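PDB 2ZUX: rhamnogalacturonan endolyase YesW from Bacillus subtilis, which cleaves type I rhamnogalacturonan of plant cell walls by an endo-acting eliminative mechanism and needs calcium or manganese for activity. Local coordinates for residues N115-G120 against Y128-K133. Numbering follows the deposited sequence.
With CA (calcium ion), chain D; CA (calcium ion), chain H.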
loop_
_atom_site.group_PDB
_atom_site.type_symbol
_atom_site.label_atom_id
_atom_site.label_comp_id
_atom_site.label_asym_id
_atom_site.label_seq_id
_atom_site.Cartn_x
_atom_site.Cartn_y
_atom_site.Cartn_z
ATOM N N ASN A 115 -11.752 1.636 -7.518
ATOM C CA ASN A 115 -11.408 2.077 -6.171
ATOM C C ASN A 115 -9.971 1.632 -5.853
ATOM O O ASN A 115 -9.094 1.752 -6.717
ATOM C CB ASN A 115 -12.481 1.569 -5.193
ATOM C CG ASN A 115 -12.494 2.321 -3.870
ATOM O OD1 ASN A 115 -13.101 3.407 -3.735
ATOM N ND2 ASN A 115 -11.891 1.723 -2.871
ATOM N N ASP A 116 -9.717 1.114 -4.649
ATOM C CA ASP A 116 -8.367 0.749 -4.216
ATOM C C ASP A 116 -7.793 -0.365 -5.066
ATOM O O ASP A 116 -8.504 -1.303 -5.438
ATOM C CB ASP A 116 -8.393 0.248 -2.773
ATOM C CG ASP A 116 -8.906 1.271 -1.784
ATOM O OD1 ASP A 116 -8.730 2.487 -1.995
ATOM O OD2 ASP A 116 -9.445 0.814 -0.748
ATOM N N ALA A 117 -6.489 -0.296 -5.303
ATOM C CA ALA A 117 -5.780 -1.377 -5.970
ATOM C C ALA A 117 -4.596 -1.880 -5.156
ATOM O O ALA A 117 -4.162 -1.256 -4.179
ATOM C CB ALA A 117 -5.325 -0.964 -7.383
ATOM N N SER A 118 -4.086 -3.026 -5.589
ATOM C CA SER A 118 -2.797 -3.527 -5.153
ATOM C C SER A 118 -2.071 -4.050 -6.382
ATOM O O SER A 118 -2.611 -3.989 -7.498
ATOM C CB SER A 118 -2.976 -4.631 -4.116
ATOM O OG SER A 118 -1.730 -5.019 -3.578
ATOM N N VAL A 119 -0.841 -4.519 -6.190
ATOM C CA VAL A 119 -0.092 -5.155 -7.276
ATOM C C VAL A 119 0.496 -6.487 -6.851
ATOM O O VAL A 119 0.818 -6.710 -5.680
ATOM C CB VAL A 119 1.053 -4.269 -7.823
ATOM C CG1 VAL A 119 0.509 -3.145 -8.698
ATOM C CG2 VAL A 119 1.920 -3.749 -6.692
ATOM N N GLY A 120 0.637 -7.369 -7.832
ATOM C CA GLY A 120 1.372 -8.615 -7.676
ATOM C C GLY A 120 1.708 -9.094 -9.065
ATOM O O GLY A 120 1.043 -8.711 -10.030
ATOM N N TYR A 128 4.428 -6.234 -12.853
ATOM C CA TYR A 128 3.242 -6.274 -12.006
ATOM C C TYR A 128 1.936 -6.248 -12.779
ATOM O O TYR A 128 1.809 -5.548 -13.787
ATOM C CB TYR A 128 3.244 -5.107 -11.022
ATOM C CG TYR A 128 4.305 -5.215 -9.959
ATOM C CD1 TYR A 128 4.268 -6.242 -9.018
ATOM C CD2 TYR A 128 5.338 -4.289 -9.886
ATOM C CE1 TYR A 128 5.234 -6.356 -8.045
ATOM C CE2 TYR A 128 6.310 -4.388 -8.912
ATOM C CZ TYR A 128 6.262 -5.423 -7.997
ATOM O OH TYR A 128 7.227 -5.526 -7.024
ATOM N N GLU A 129 0.972 -7.010 -12.267
ATOM C CA GLU A 129 -0.432 -6.884 -12.611
ATOM C C GLU A 129 -1.101 -5.989 -11.566
ATOM O O GLU A 129 -0.629 -5.882 -10.427
ATOM C CB GLU A 129 -1.116 -8.254 -12.603
ATOM C CG GLU A 129 -0.896 -9.109 -13.847
ATOM C CD GLU A 129 0.552 -9.503 -14.067
ATOM O OE1 GLU A 129 1.148 -10.189 -13.203
ATOM O OE2 GLU A 129 1.100 -9.144 -15.133
ATOM N N LEU A 130 -2.198 -5.354 -11.960
ATOM C CA LEU A 130 -3.021 -4.566 -11.052
ATOM C C LEU A 130 -4.213 -5.384 -10.580
ATOM O O LEU A 130 -4.931 -5.968 -11.395
ATOM C CB LEU A 130 -3.504 -3.303 -11.758
ATOM C CG LEU A 130 -2.452 -2.200 -11.855
ATOM C CD1 LEU A 130 -2.756 -1.247 -13.006
ATOM C CD2 LEU A 130 -2.314 -1.455 -10.521
ATOM N N ILE A 131 -4.406 -5.428 -9.262
ATOM C CA ILE A 131 -5.570 -6.068 -8.661
ATOM C C ILE A 131 -6.457 -4.931 -8.163
ATOM O O ILE A 131 -6.058 -4.181 -7.260
ATOM C CB ILE A 131 -5.170 -7.024 -7.501
ATOM C CG1 ILE A 131 -4.103 -8.043 -7.946
ATOM C CG2 ILE A 131 -6.400 -7.724 -6.908
ATOM C CD1 ILE A 131 -4.496 -8.937 -9.118
ATOM N N LEU A 132 -7.639 -4.792 -8.761
ATOM C CA LEU A 132 -8.504 -3.645 -8.539
ATOM C C LEU A 132 -9.802 -3.989 -7.839
ATOM O O LEU A 132 -10.497 -4.931 -8.234
ATOM C CB LEU A 132 -8.836 -3.001 -9.885
ATOM C CG LEU A 132 -9.793 -1.802 -9.881
ATOM C CD1 LEU A 132 -9.125 -0.600 -9.233
ATOM C CD2 LEU A 132 -10.236 -1.480 -11.298
ATOM N N LYS A 133 -10.130 -3.208 -6.812
ATOM C CA LYS A 133 -11.420 -3.323 -6.141
ATOM C C LYS A 133 -12.378 -2.308 -6.746
ATOM O O LYS A 133 -12.046 -1.126 -6.862
ATOM C CB LYS A 133 -11.262 -3.092 -4.634
ATOM C CG LYS A 133 -12.562 -3.224 -3.824
ATOM C CD LYS A 133 -12.338 -2.947 -2.330
ATOM C CE LYS A 133 -12.145 -1.463 -2.078
ATOM N NZ LYS A 133 -11.787 -1.157 -0.653
HETATM CA CA CA D . -9.176 1.505 1.494
HETATM CA CA CA H . 3.250 -10.246 -14.643
HETATM O O HOH W 1 -12.814 1.391 -0.335
HETATM O O HOH W 2 -11.133 2.722 1.349
HETATM O O HOH W 3 -10.550 -0.376 2.011
HETATM O O HOH W 4 3.234 -9.359 -16.857
#
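Residues 115-120 and 128-133 form an antiparallel beta hairpin in a blade of the beta-propeller, with a calcium ion at each end. Two-way backbone bonds join S118 to I131 and G120 to E129; the straightest runs from I131 N to S118 O (2.9 Å, 172°). On one face of the sheet V119 CG1 lies beside L130 CD2 at 3.8 Å. Y128, the loop residue just before strand 129-133, has V119 CG2 4.1 Å above its ring plane, offset toward the rim. On the other face, I131 packs on I153 and A155 of the next strand.

At the substrate end, K133 pairs through its backbone with N115 and D116. Its side chain leaves with CG anti to the backbone N (chi1 -179°) and bends at chi3, bringing NZ to D116 OD2 in a salt bridge of 3.1 Å from above the carboxylate plane. That same oxygen binds calcium at 2.4 Å, together with the backbone oxygens of N555 and A557 and OD1 of N559. N115 runs alongside the lysine, its OD1 hydrogen-bonded to rhamnose; K133 NZ donates to a water at 2.8 Å, which N115 ND2 reaches by a weak bond. A methionine in place of K133 would probably leave D116 OD2 to the calcium alone and deprive this water of its lysine donor. The second calcium is held by carboxylates of D121, D123 and D125, the Q127 carbonyl and bidentate E129, OE1 and OE2 each at 2.5 Å, with OE1 also accepting a hydrogen bond from V122 N.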